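Local coordinates for protein LURP-one-related 15 (Arabidopsis thaliana, PDB 1ZXU) that is of unknown function but belongs to the LOR family and might be related to phospholipid scramblases and tubby-like membrane-tethered transcription factors, at residues G25-P30 with Y197-S202; V158-A161 with A166-A169; V133-N138 with R143-V148; V104-G107 with R113-L116. All coordinates share one frame; numbering follows the deposited sequence.

Interaction 1 (G25-P30 with Y197-S202); sequences GVVVDP and YAFIAS
V27 lies over the ring of F199, while V28 rests on the backbone of F199 and on the methyl of A198. The V27 methyl CG2 stands 4.1 Å from the centroid of the F199 ring and 16° off its normal, a CH-pi contact displaced toward the rim. The second methyl lies above the same face but beyond the rim: V27 CG1 is 3.8 Å from F199 CD1. With V27 CG1 anti to the backbone N (chi1 175°), both methyls are turned onto the phenylalanine. V28 divides its contacts, CG2 coming within 3.8 Å of F199 N and CB within 4.2 Å of A198 CB. No hydrogen bond links the two segments, which bury 183 Å² and meet by van der Waals and CH-pi contact alone.

Polar groups act from the second shell. D196, just before the helix, accepts the amides of V27, V28 and D29 at OD2 and that of F199 at OD1, so one carboxylate sets the loop against the first helical turn. On the helix, S202 OG donates to F199 O at 2.7 Å, in the carbonyl plane and on a lone pair, and Y117 OH also bonds to this hydroxyl. F199 further meets F146 and Y117 ring to ring. An N-terminal loop laid over the start of a helix running inside a closed antiparallel barrel is consistent with the tubby-like fold of this clan.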
loop_
_atom_site.group_PDB
_atom_site.type_symbol
_atom_site.label_atom_id
_atom_site.label_comp_id
_atom_site.label_asym_id
_atom_site.label_seq_id
_atom_site.Cartn_x
_atom_site.Cartn_y
_atom_site.Cartn_z
ATOM N N GLY A 25 -7.428 11.300 -5.454
ATOM C CA GLY A 25 -6.282 10.388 -5.533
ATOM C C GLY A 25 -5.335 10.462 -4.329
ATOM O O GLY A 25 -4.460 9.608 -4.178
ATOM N N VAL A 26 -5.494 11.481 -3.502
ATOM C CA VAL A 26 -4.552 11.760 -2.407
ATOM C C VAL A 26 -5.088 11.122 -1.128
ATOM O O VAL A 26 -6.263 11.304 -0.769
ATOM C CB VAL A 26 -4.290 13.271 -2.244
ATOM C CG1 VAL A 26 -5.560 14.080 -2.446
ATOM C CG2 VAL A 26 -3.635 13.600 -0.890
ATOM N N VAL A 27 -4.229 10.361 -0.443
ATOM C CA VAL A 27 -4.662 9.612 0.732
ATOM C C VAL A 27 -3.661 9.824 1.885
ATOM O O VAL A 27 -4.056 10.169 3.025
ATOM C CB VAL A 27 -4.833 8.106 0.434
ATOM C CG1 VAL A 27 -5.163 7.383 1.691
ATOM C CG2 VAL A 27 -6.001 7.883 -0.550
ATOM N N VAL A 28 -2.396 9.667 1.561
ATOM C CA VAL A 28 -1.333 9.766 2.561
ATOM C C VAL A 28 -0.793 11.183 2.583
ATOM O O VAL A 28 -0.744 11.835 3.666
ATOM C CB VAL A 28 -0.190 8.699 2.300
ATOM C CG1 VAL A 28 1.080 8.989 3.193
ATOM C CG2 VAL A 28 -0.720 7.265 2.468
ATOM N N ASP A 29 -0.426 11.659 1.401
ATOM C CA ASP A 29 0.205 12.988 1.225
ATOM C C ASP A 29 0.217 13.333 -0.263
ATOM O O ASP A 29 0.640 12.524 -1.097
ATOM C CB ASP A 29 1.650 12.961 1.754
ATOM C CG ASP A 29 2.309 14.397 1.856
ATOM O OD1 ASP A 29 2.242 15.213 0.908
ATOM O OD2 ASP A 29 2.957 14.668 2.899
ATOM N N PRO A 30 -0.186 14.571 -0.613
ATOM C CA PRO A 30 -0.121 14.946 -2.035
ATOM C C PRO A 30 1.264 14.840 -2.688
ATOM O O PRO A 30 1.347 14.741 -3.901
ATOM C CB PRO A 30 -0.627 16.422 -2.046
ATOM C CG PRO A 30 -0.462 16.893 -0.652
ATOM C CD PRO A 30 -0.708 15.664 0.234
ATOM N N TYR A 197 1.032 7.118 -4.495
ATOM C CA TYR A 197 1.755 5.831 -4.613
ATOM C C TYR A 197 2.180 5.274 -3.233
ATOM O O TYR A 197 2.530 4.081 -3.114
ATOM C CB TYR A 197 2.907 5.894 -5.656
ATOM C CG TYR A 197 4.155 6.699 -5.265
ATOM C CD1 TYR A 197 5.100 6.173 -4.358
ATOM C CD2 TYR A 197 4.381 7.958 -5.868
ATOM C CE1 TYR A 197 6.271 6.889 -4.044
ATOM C CE2 TYR A 197 5.547 8.672 -5.553
ATOM C CZ TYR A 197 6.460 8.122 -4.627
ATOM O OH TYR A 197 7.629 8.817 -4.281
ATOM N N ALA A 198 2.156 6.118 -2.200
ATOM C CA ALA A 198 2.420 5.575 -0.838
ATOM C C ALA A 198 1.196 4.786 -0.409
ATOM O O ALA A 198 1.281 3.704 0.163
ATOM C CB ALA A 198 2.743 6.666 0.176
ATOM N N PHE A 199 0.038 5.324 -0.738
ATOM C CA PHE A 199 -1.197 4.570 -0.457
ATOM C C PHE A 199 -1.166 3.201 -1.191
ATOM O O PHE A 199 -1.358 2.147 -0.583
ATOM C CB PHE A 199 -2.366 5.433 -0.950
ATOM C CG PHE A 199 -3.685 4.695 -0.961
ATOM C CD1 PHE A 199 -4.164 4.039 0.199
ATOM C CD2 PHE A 199 -4.413 4.591 -2.157
ATOM C CE1 PHE A 199 -5.372 3.348 0.200
ATOM C CE2 PHE A 199 -5.634 3.946 -2.158
ATOM C CZ PHE A 199 -6.123 3.275 -1.001
ATOM N N ILE A 200 -0.886 3.195 -2.490
ATOM C CA ILE A 200 -0.823 1.923 -3.192
ATOM C C ILE A 200 0.265 0.948 -2.631
ATOM O O ILE A 200 0.018 -0.253 -2.460
ATOM C CB ILE A 200 -0.638 2.136 -4.700
ATOM C CG1 ILE A 200 -1.763 3.055 -5.238
ATOM C CG2 ILE A 200 -0.542 0.730 -5.355
ATOM C CD1 ILE A 200 -3.185 2.488 -5.057
ATOM N N ALA A 201 1.420 1.499 -2.261
ATOM C CA ALA A 201 2.506 0.689 -1.693
ATOM C C ALA A 201 1.986 0.087 -0.385
ATOM O O ALA A 201 2.243 -1.076 -0.147
ATOM C CB ALA A 201 3.732 1.570 -1.375
ATOM N N SER A 202 1.201 0.828 0.415
ATOM C CA SER A 202 0.714 0.178 1.625
ATOM C C SER A 202 -0.227 -0.999 1.356
ATOM O O SER A 202 -0.253 -2.007 2.101
ATOM C CB SER A 202 0.047 1.219 2.559
ATOM O OG SER A 202 -1.249 1.526 2.064
#

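Interaction 2 (V158-A161 with A166-A169)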
loop_
_atom_site.group_PDB
_atom_site.type_symbol
_atom_site.label_atom_id
_atom_site.label_comp_id
_atom_site.label_asym_id
_atom_site.label_seq_id
_atom_site.Cartn_x
_atom_site.Cartn_y
_atom_site.Cartn_z
ATOM N N VAL A 158 -6.145 -5.483 -8.953
ATOM C CA VAL A 158 -6.511 -4.171 -9.498
ATOM C C VAL A 158 -7.110 -3.410 -8.318
ATOM O O VAL A 158 -7.919 -3.959 -7.563
ATOM C CB VAL A 158 -7.567 -4.289 -10.611
ATOM C CG1 VAL A 158 -7.873 -2.927 -11.119
ATOM C CG2 VAL A 158 -7.014 -5.183 -11.770
ATOM N N VAL A 159 -6.704 -2.150 -8.160
ATOM C CA VAL A 159 -7.275 -1.289 -7.134
ATOM C C VAL A 159 -8.214 -0.291 -7.842
ATOM O O VAL A 159 -7.792 0.387 -8.805
ATOM C CB VAL A 159 -6.176 -0.464 -6.405
ATOM C CG1 VAL A 159 -6.751 0.262 -5.198
ATOM C CG2 VAL A 159 -5.033 -1.395 -5.884
ATOM N N TYR A 160 -9.440 -0.176 -7.288
ATOM C CA TYR A 160 -10.463 0.739 -7.824
ATOM C C TYR A 160 -10.831 1.794 -6.821
ATOM O O TYR A 160 -10.826 1.510 -5.594
ATOM C CB TYR A 160 -11.732 -0.047 -8.085
ATOM C CG TYR A 160 -11.579 -1.137 -9.082
ATOM C CD1 TYR A 160 -11.815 -0.891 -10.435
ATOM C CD2 TYR A 160 -11.215 -2.406 -8.681
ATOM C CE1 TYR A 160 -11.691 -1.915 -11.382
ATOM C CE2 TYR A 160 -11.080 -3.444 -9.617
ATOM C CZ TYR A 160 -11.308 -3.174 -10.956
ATOM O OH TYR A 160 -11.190 -4.206 -11.850
ATOM N N ALA A 161 -11.179 2.994 -7.321
ATOM C CA ALA A 161 -11.774 4.059 -6.511
ATOM C C ALA A 161 -13.237 3.669 -6.321
ATOM O O ALA A 161 -13.900 3.183 -7.249
ATOM C CB ALA A 161 -11.673 5.429 -7.238
ATOM N N ALA A 166 -13.142 3.801 -10.849
ATOM C CA ALA A 166 -12.010 4.106 -11.747
ATOM C C ALA A 166 -10.840 3.233 -11.253
ATOM O O ALA A 166 -10.653 3.127 -10.051
ATOM C CB ALA A 166 -11.632 5.551 -11.629
ATOM N N ILE A 167 -10.089 2.654 -12.159
ATOM C CA ILE A 167 -8.835 1.901 -11.754
ATOM C C ILE A 167 -7.780 2.933 -11.365
ATOM O O ILE A 167 -7.486 3.858 -12.116
ATOM C CB ILE A 167 -8.290 1.087 -12.912
ATOM C CG1 ILE A 167 -9.233 -0.071 -13.201
ATOM C CG2 ILE A 167 -6.888 0.477 -12.606
ATOM C CD1 ILE A 167 -8.941 -0.698 -14.553
ATOM N N VAL A 168 -7.199 2.753 -10.159
ATOM C CA VAL A 168 -6.111 3.613 -9.706
ATOM C C VAL A 168 -4.733 2.920 -9.731
ATOM O O VAL A 168 -3.722 3.604 -9.715
ATOM C CB VAL A 168 -6.373 4.239 -8.305
ATOM C CG1 VAL A 168 -7.661 5.137 -8.355
ATOM C CG2 VAL A 168 -6.530 3.196 -7.284
ATOM N N ALA A 169 -4.745 1.594 -9.751
ATOM C CA ALA A 169 -3.504 0.817 -9.866
ATOM C C ALA A 169 -3.771 -0.561 -10.396
ATOM O O ALA A 169 -4.844 -1.125 -10.153
ATOM C CB ALA A 169 -2.784 0.706 -8.516
#
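I167 and Y160 extend side by side in the same direction, with I167 CG1 coming obliquely to 3.6 Å from CE1 of the Y160 ring. V158 crosses I167 at a slant, its CG1 packing 3.8 Å from I167 CG1, and the same V158 methyl also sits over one face of the Y160 ring, toward its rim. V159, A169 and V168 form another apolar group: V159 CG1 meets V168 CG2 at 3.6 Å, and V159 CG2 meets A169 CB at 4.0 Å. The V168 torsion (chi1 -61°) places CG2 between the backbone N and the carbonyl carbon, which brings that methyl close to V159.

In the backbone, V159 N donates to A169 O, A161 N to A166 O at 2.8 Å, and V159 O receives V168 N at 2.8 Å together with a weak bond from A169 N at 3.4 Å. Because V168 and A169 both face V159, the antiparallel hairpin carries a classic beta bulge, and the strand segments run 132° apart in direction.

V159 packs on L203 and V168 and A169 on I200, both of helix 197-211. Backbone bonds of V158 with K149 and Y160 with R147 pair strand 158-161 with strand 146-149, whose K149 also makes a cation-pi contact with Y160.

Interaction 3 (V133-N138 with R143-V148); sequences VFLGHN and RCDFRV
D145 reaches across to L135 and N138, and its OD2 is the focus of the tight part of this contact. L135 N donates to D145 OD2 at 2.7 Å on the anti side of the carboxylate, while N138 ND2 donates to the same oxygen at 2.9 Å from the opposite face of its plane. The N138 amide plane stands 69° from the carboxylate, and ND2 comes from above the carboxylate plane, although D145 OD2 lies close to the amide's own plane. N138 ND2 also donates to R143 O at 2.9 Å, nearly along the C=O axis. With N138 CG anti to the backbone N (chi1 -177°), one amide nitrogen thus grips both the backbone and the carboxylate of the returning segment. V133 O is shared as well, receiving D145 N at 2.7 Å and F146 N at 3.3 Å.

Apolar contacts flank this polar core. C144 CB stands over one face of the F134 ring, 4.0 Å from its centroid, and V133 CB packs 3.9 Å from F146 CB, deep against F199 and L203 of the helix.

The turn end is looser. G136 and H137 are exposed; H137 approaches D145 only through a water, which accepts a weak bond from H137 NE2 and donates to D145 OD1. R143 is exposed, its CB directed away from the opposing segment.

Since D145 and F146 both face V133, a classic beta bulge interrupts the antiparallel pairing, and a type I turn from L135 to N138 begins the loop of this beta hairpin, one of those building the barrel.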
loop_
_atom_site.group_PDB
_atom_site.type_symbol
_atom_site.label_atom_id
_atom_site.label_comp_id
_atom_site.label_asym_id
_atom_site.label_seq_id
_atom_site.Cartn_x
_atom_site.Cartn_y
_atom_site.Cartn_z
ATOM N N VAL A 133 -11.213 -0.695 1.460
ATOM C CA VAL A 133 -10.528 0.352 2.189
ATOM C C VAL A 133 -11.504 1.435 2.565
ATOM O O VAL A 133 -12.229 1.943 1.700
ATOM C CB VAL A 133 -9.451 1.004 1.261
ATOM C CG1 VAL A 133 -8.719 2.117 2.052
ATOM C CG2 VAL A 133 -8.524 -0.127 0.753
ATOM N N PHE A 134 -11.454 1.849 3.814
ATOM C CA PHE A 134 -12.312 2.939 4.362
ATOM C C PHE A 134 -11.440 4.041 4.918
ATOM O O PHE A 134 -10.675 3.808 5.842
ATOM C CB PHE A 134 -13.181 2.385 5.484
ATOM C CG PHE A 134 -14.022 1.228 5.046
ATOM C CD1 PHE A 134 -15.319 1.435 4.598
ATOM C CD2 PHE A 134 -13.497 -0.051 5.100
ATOM C CE1 PHE A 134 -16.094 0.359 4.174
ATOM C CE2 PHE A 134 -14.240 -1.131 4.628
ATOM C CZ PHE A 134 -15.573 -0.873 4.181
ATOM N N LEU A 135 -11.554 5.247 4.363
ATOM C CA LEU A 135 -10.756 6.349 4.894
ATOM C C LEU A 135 -11.144 6.650 6.344
ATOM O O LEU A 135 -12.286 6.356 6.762
ATOM C CB LEU A 135 -10.893 7.607 4.005
ATOM C CG LEU A 135 -10.431 7.415 2.552
ATOM C CD1 LEU A 135 -10.927 8.638 1.715
ATOM C CD2 LEU A 135 -8.920 7.267 2.469
ATOM N N GLY A 136 -10.213 7.234 7.087
ATOM C CA GLY A 136 -10.384 7.465 8.526
ATOM C C GLY A 136 -11.683 8.191 8.877
ATOM O O GLY A 136 -12.269 7.902 9.929
ATOM N N HIS A 137 -12.154 9.102 8.008
ATOM C CA HIS A 137 -13.364 9.912 8.275
ATOM C C HIS A 137 -14.641 9.232 7.816
ATOM O O HIS A 137 -15.749 9.791 7.942
ATOM C CB HIS A 137 -13.281 11.256 7.522
ATOM C CG HIS A 137 -13.279 11.101 6.023
ATOM N ND1 HIS A 137 -12.133 11.214 5.260
ATOM C CD2 HIS A 137 -14.276 10.791 5.156
ATOM C CE1 HIS A 137 -12.430 11.013 3.989
ATOM N NE2 HIS A 137 -13.721 10.739 3.900
ATOM N N ASN A 138 -14.502 8.045 7.229
ATOM C CA ASN A 138 -15.637 7.315 6.724
ATOM C C ASN A 138 -16.193 6.476 7.864
ATOM O O ASN A 138 -15.737 5.363 8.110
ATOM C CB ASN A 138 -15.219 6.430 5.530
ATOM C CG ASN A 138 -16.393 5.678 4.887
ATOM O OD1 ASN A 138 -17.520 5.619 5.449
ATOM N ND2 ASN A 138 -16.144 5.107 3.683
ATOM N N ARG A 143 -19.995 2.008 2.607
ATOM C CA ARG A 143 -19.483 2.106 1.274
ATOM C C ARG A 143 -17.962 2.210 1.479
ATOM O O ARG A 143 -17.513 3.047 2.242
ATOM C CB ARG A 143 -20.007 3.377 0.603
ATOM C CG ARG A 143 -19.333 3.664 -0.747
ATOM C CD ARG A 143 -18.637 5.057 -0.797
ATOM N NE ARG A 143 -19.263 5.979 -1.746
ATOM C CZ ARG A 143 -19.406 5.733 -3.048
ATOM N NH1 ARG A 143 -18.986 4.581 -3.562
ATOM N NH2 ARG A 143 -19.990 6.629 -3.836
ATOM N N CYS A 144 -17.173 1.369 0.821
ATOM C CA CYS A 144 -15.719 1.601 0.908
ATOM C C CYS A 144 -15.304 2.719 -0.016
ATOM O O CYS A 144 -15.998 3.067 -0.997
ATOM C CB CYS A 144 -14.926 0.344 0.619
ATOM S SG CYS A 144 -15.444 -0.378 -0.869
ATOM N N ASP A 145 -14.138 3.306 0.271
ATOM C CA ASP A 145 -13.543 4.334 -0.569
ATOM C C ASP A 145 -12.668 3.802 -1.707
ATOM O O ASP A 145 -12.542 4.429 -2.764
ATOM C CB ASP A 145 -12.725 5.266 0.308
ATOM C CG ASP A 145 -13.627 5.974 1.332
ATOM O OD1 ASP A 145 -14.466 6.797 0.891
ATOM O OD2 ASP A 145 -13.560 5.638 2.527
ATOM N N PHE A 146 -12.062 2.651 -1.475
ATOM C CA PHE A 146 -11.330 1.928 -2.548
ATOM C C PHE A 146 -11.583 0.445 -2.361
ATOM O O PHE A 146 -11.822 -0.041 -1.212
ATOM C CB PHE A 146 -9.804 2.181 -2.466
ATOM C CG PHE A 146 -9.426 3.641 -2.589
ATOM C CD1 PHE A 146 -9.105 4.164 -3.844
ATOM C CD2 PHE A 146 -9.427 4.487 -1.467
ATOM C CE1 PHE A 146 -8.746 5.543 -3.979
ATOM C CE2 PHE A 146 -9.068 5.841 -1.590
ATOM C CZ PHE A 146 -8.741 6.364 -2.836
ATOM N N ARG A 147 -11.401 -0.317 -3.439
ATOM C CA ARG A 147 -11.477 -1.771 -3.319
ATOM C C ARG A 147 -10.338 -2.408 -4.115
ATOM O O ARG A 147 -9.896 -1.873 -5.139
ATOM C CB ARG A 147 -12.816 -2.340 -3.777
ATOM C CG ARG A 147 -13.351 -1.789 -5.049
ATOM C CD ARG A 147 -14.786 -2.339 -5.249
ATOM N NE ARG A 147 -15.794 -1.374 -4.830
ATOM C CZ ARG A 147 -16.186 -0.348 -5.577
ATOM N NH1 ARG A 147 -15.643 -0.157 -6.779
ATOM N NH2 ARG A 147 -17.116 0.484 -5.124
ATOM N N VAL A 148 -9.890 -3.564 -3.666
ATOM C CA VAL A 148 -8.926 -4.326 -4.455
ATOM C C VAL A 148 -9.585 -5.642 -4.895
ATOM O O VAL A 148 -10.159 -6.360 -4.070
ATOM C CB VAL A 148 -7.677 -4.668 -3.585
ATOM C CG1 VAL A 148 -6.604 -5.358 -4.447
ATOM C CG2 VAL A 148 -7.095 -3.379 -2.876
HETATM O O HOH W 1 -15.680 8.540 2.792
#

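Interaction 4 (V104-G107 with R113-L116); sequences VFRG and RDLL
F105 and L115 face each other as an antiparallel non-hydrogen-bonded pair, their CA atoms 4.4 Å apart, with the backbone bonds of L116 N to V104 O (2.8 Å) and R106 N to D114 O (2.9 Å) on either side of them. This is the loop end of a beta hairpin in the antiparallel barrel, formed where strands 101-106 and 115-120 are joined by a short loop.

F105 and L115 project to one face of the sheet. L115 CD1 sits over one face of the F105 ring, offset toward its rim and 4.0 Å from F105 CE1. With CG anti to the backbone N (chi1 -180°), L115 turns CD1 back toward the opposing strand, over the F105 ring and to 3.6 Å from V104 O.

R106 and L116 meet at about a right angle. The R106 chain is extended from CG to NE and carries its guanidinium over L116, whose CD2 lies above the centre of that flat group, 3.6 Å from R106 CZ. L116 CD1 packs in turn against the R106 backbone, and L116 also touches V89 of strand 87-92.

D114 crosses R106 nearly perpendicularly without a salt bridge: R106 NE and D114 OD1 stay 4.6 Å apart, and the carboxylate's OD2 is instead bonded to S109 OG. Any attraction between the two charges is therefore probably long-range. What R106 NE does reach is a water in the guanidinium plane, 2.9 Å away, which donates in turn to R113 O and L115 O.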
loop_
_atom_site.group_PDB
_atom_site.type_symbol
_atom_site.label_atom_id
_atom_site.label_comp_id
_atom_site.label_asym_id
_atom_site.label_seq_id
_atom_site.Cartn_x
_atom_site.Cartn_y
_atom_site.Cartn_z
ATOM N N VAL A 104 -4.008 1.935 9.153
ATOM C CA VAL A 104 -2.791 2.498 8.597
ATOM C C VAL A 104 -2.830 3.936 9.095
ATOM O O VAL A 104 -3.853 4.646 8.934
ATOM C CB VAL A 104 -2.832 2.499 7.060
ATOM C CG1 VAL A 104 -1.537 3.101 6.505
ATOM C CG2 VAL A 104 -2.902 1.081 6.509
ATOM N N PHE A 105 -1.687 4.324 9.669
ATOM C CA PHE A 105 -1.532 5.613 10.378
ATOM C C PHE A 105 -0.470 6.436 9.710
ATOM O O PHE A 105 0.461 5.898 9.117
ATOM C CB PHE A 105 -1.033 5.343 11.800
ATOM C CG PHE A 105 -1.993 4.485 12.600
ATOM C CD1 PHE A 105 -2.997 5.108 13.330
ATOM C CD2 PHE A 105 -1.936 3.101 12.548
ATOM C CE1 PHE A 105 -3.951 4.388 14.052
ATOM C CE2 PHE A 105 -2.919 2.334 13.292
ATOM C CZ PHE A 105 -3.915 3.013 14.049
ATOM N N ARG A 106 -0.607 7.736 9.828
ATOM C CA ARG A 106 0.452 8.682 9.403
ATOM C C ARG A 106 1.763 8.462 10.136
ATOM O O ARG A 106 1.795 8.365 11.363
ATOM C CB ARG A 106 0.050 10.110 9.780
ATOM C CG ARG A 106 -1.276 10.558 9.322
ATOM C CD ARG A 106 -1.611 12.020 9.856
ATOM N NE ARG A 106 -2.918 12.402 9.319
ATOM C CZ ARG A 106 -3.099 12.953 8.119
ATOM N NH1 ARG A 106 -2.035 13.241 7.367
ATOM N NH2 ARG A 106 -4.346 13.218 7.682
ATOM N N GLY A 107 2.851 8.422 9.372
ATOM C CA GLY A 107 4.205 8.424 9.950
ATOM C C GLY A 107 4.492 7.234 10.814
ATOM O O GLY A 107 4.118 6.087 10.433
ATOM N N ARG A 113 -5.742 9.423 16.429
ATOM C CA ARG A 113 -5.850 10.708 15.750
ATOM C C ARG A 113 -5.060 10.686 14.423
ATOM O O ARG A 113 -5.303 11.543 13.554
ATOM C CB ARG A 113 -5.399 11.878 16.649
ATOM C CG ARG A 113 -3.908 11.995 16.881
ATOM C CD ARG A 113 -3.609 13.183 17.734
ATOM N NE ARG A 113 -2.184 13.323 17.992
ATOM C CZ ARG A 113 -1.678 14.271 18.785
ATOM N NH1 ARG A 113 -2.495 15.124 19.380
ATOM N NH2 ARG A 113 -0.381 14.353 18.984
ATOM N N ASP A 114 -4.097 9.767 14.306
ATOM C CA ASP A 114 -3.280 9.715 13.056
ATOM C C ASP A 114 -3.783 8.677 12.047
ATOM O O ASP A 114 -3.127 8.376 11.069
ATOM C CB ASP A 114 -1.818 9.464 13.386
ATOM C CG ASP A 114 -1.195 10.625 14.091
ATOM O OD1 ASP A 114 -1.510 11.760 13.670
ATOM O OD2 ASP A 114 -0.414 10.384 15.038
ATOM N N LEU A 115 -4.974 8.159 12.288
ATOM C CA LEU A 115 -5.530 7.127 11.405
ATOM C C LEU A 115 -5.822 7.688 9.977
ATOM O O LEU A 115 -6.600 8.734 9.806
ATOM C CB LEU A 115 -6.809 6.598 12.090
ATOM C CG LEU A 115 -7.499 5.509 11.288
ATOM C CD1 LEU A 115 -6.717 4.259 11.142
ATOM C CD2 LEU A 115 -9.013 5.300 11.791
ATOM N N LEU A 116 -5.277 7.026 8.989
ATOM C CA LEU A 116 -5.494 7.417 7.603
ATOM C C LEU A 116 -6.604 6.565 6.962
ATOM O O LEU A 116 -7.457 7.099 6.229
ATOM C CB LEU A 116 -4.231 7.301 6.778
ATOM C CG LEU A 116 -3.178 8.359 7.087
ATOM C CD1 LEU A 116 -1.845 7.973 6.451
ATOM C CD2 LEU A 116 -3.643 9.725 6.662
HETATM O O HOH W 2 -5.345 11.395 10.655
#

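Overall arrangement
Interactions 2, 3 and 4 are hairpins of one closed antiparallel barrel, and interaction 1 packs the N-terminal loop on the start of the helix inside it and touches all three. F199 CZ lies 3.5 Å from F146 CD2 of interaction 3, I200 CG2 is 3.9 Å from A169 CB of interaction 2, and V27 O is 3.7 Å from L116 CD2 of interaction 4. Around the sheet, interactions 3 and 2 adjoin through a probable hydrogen bond from Y160 N to R147 O (2.8 Å), and interactions 4 and 3 through one from G136 N to L116 O (2.9 Å). Interactions 2 and 4 do not touch; their centres are about 22 Å apart.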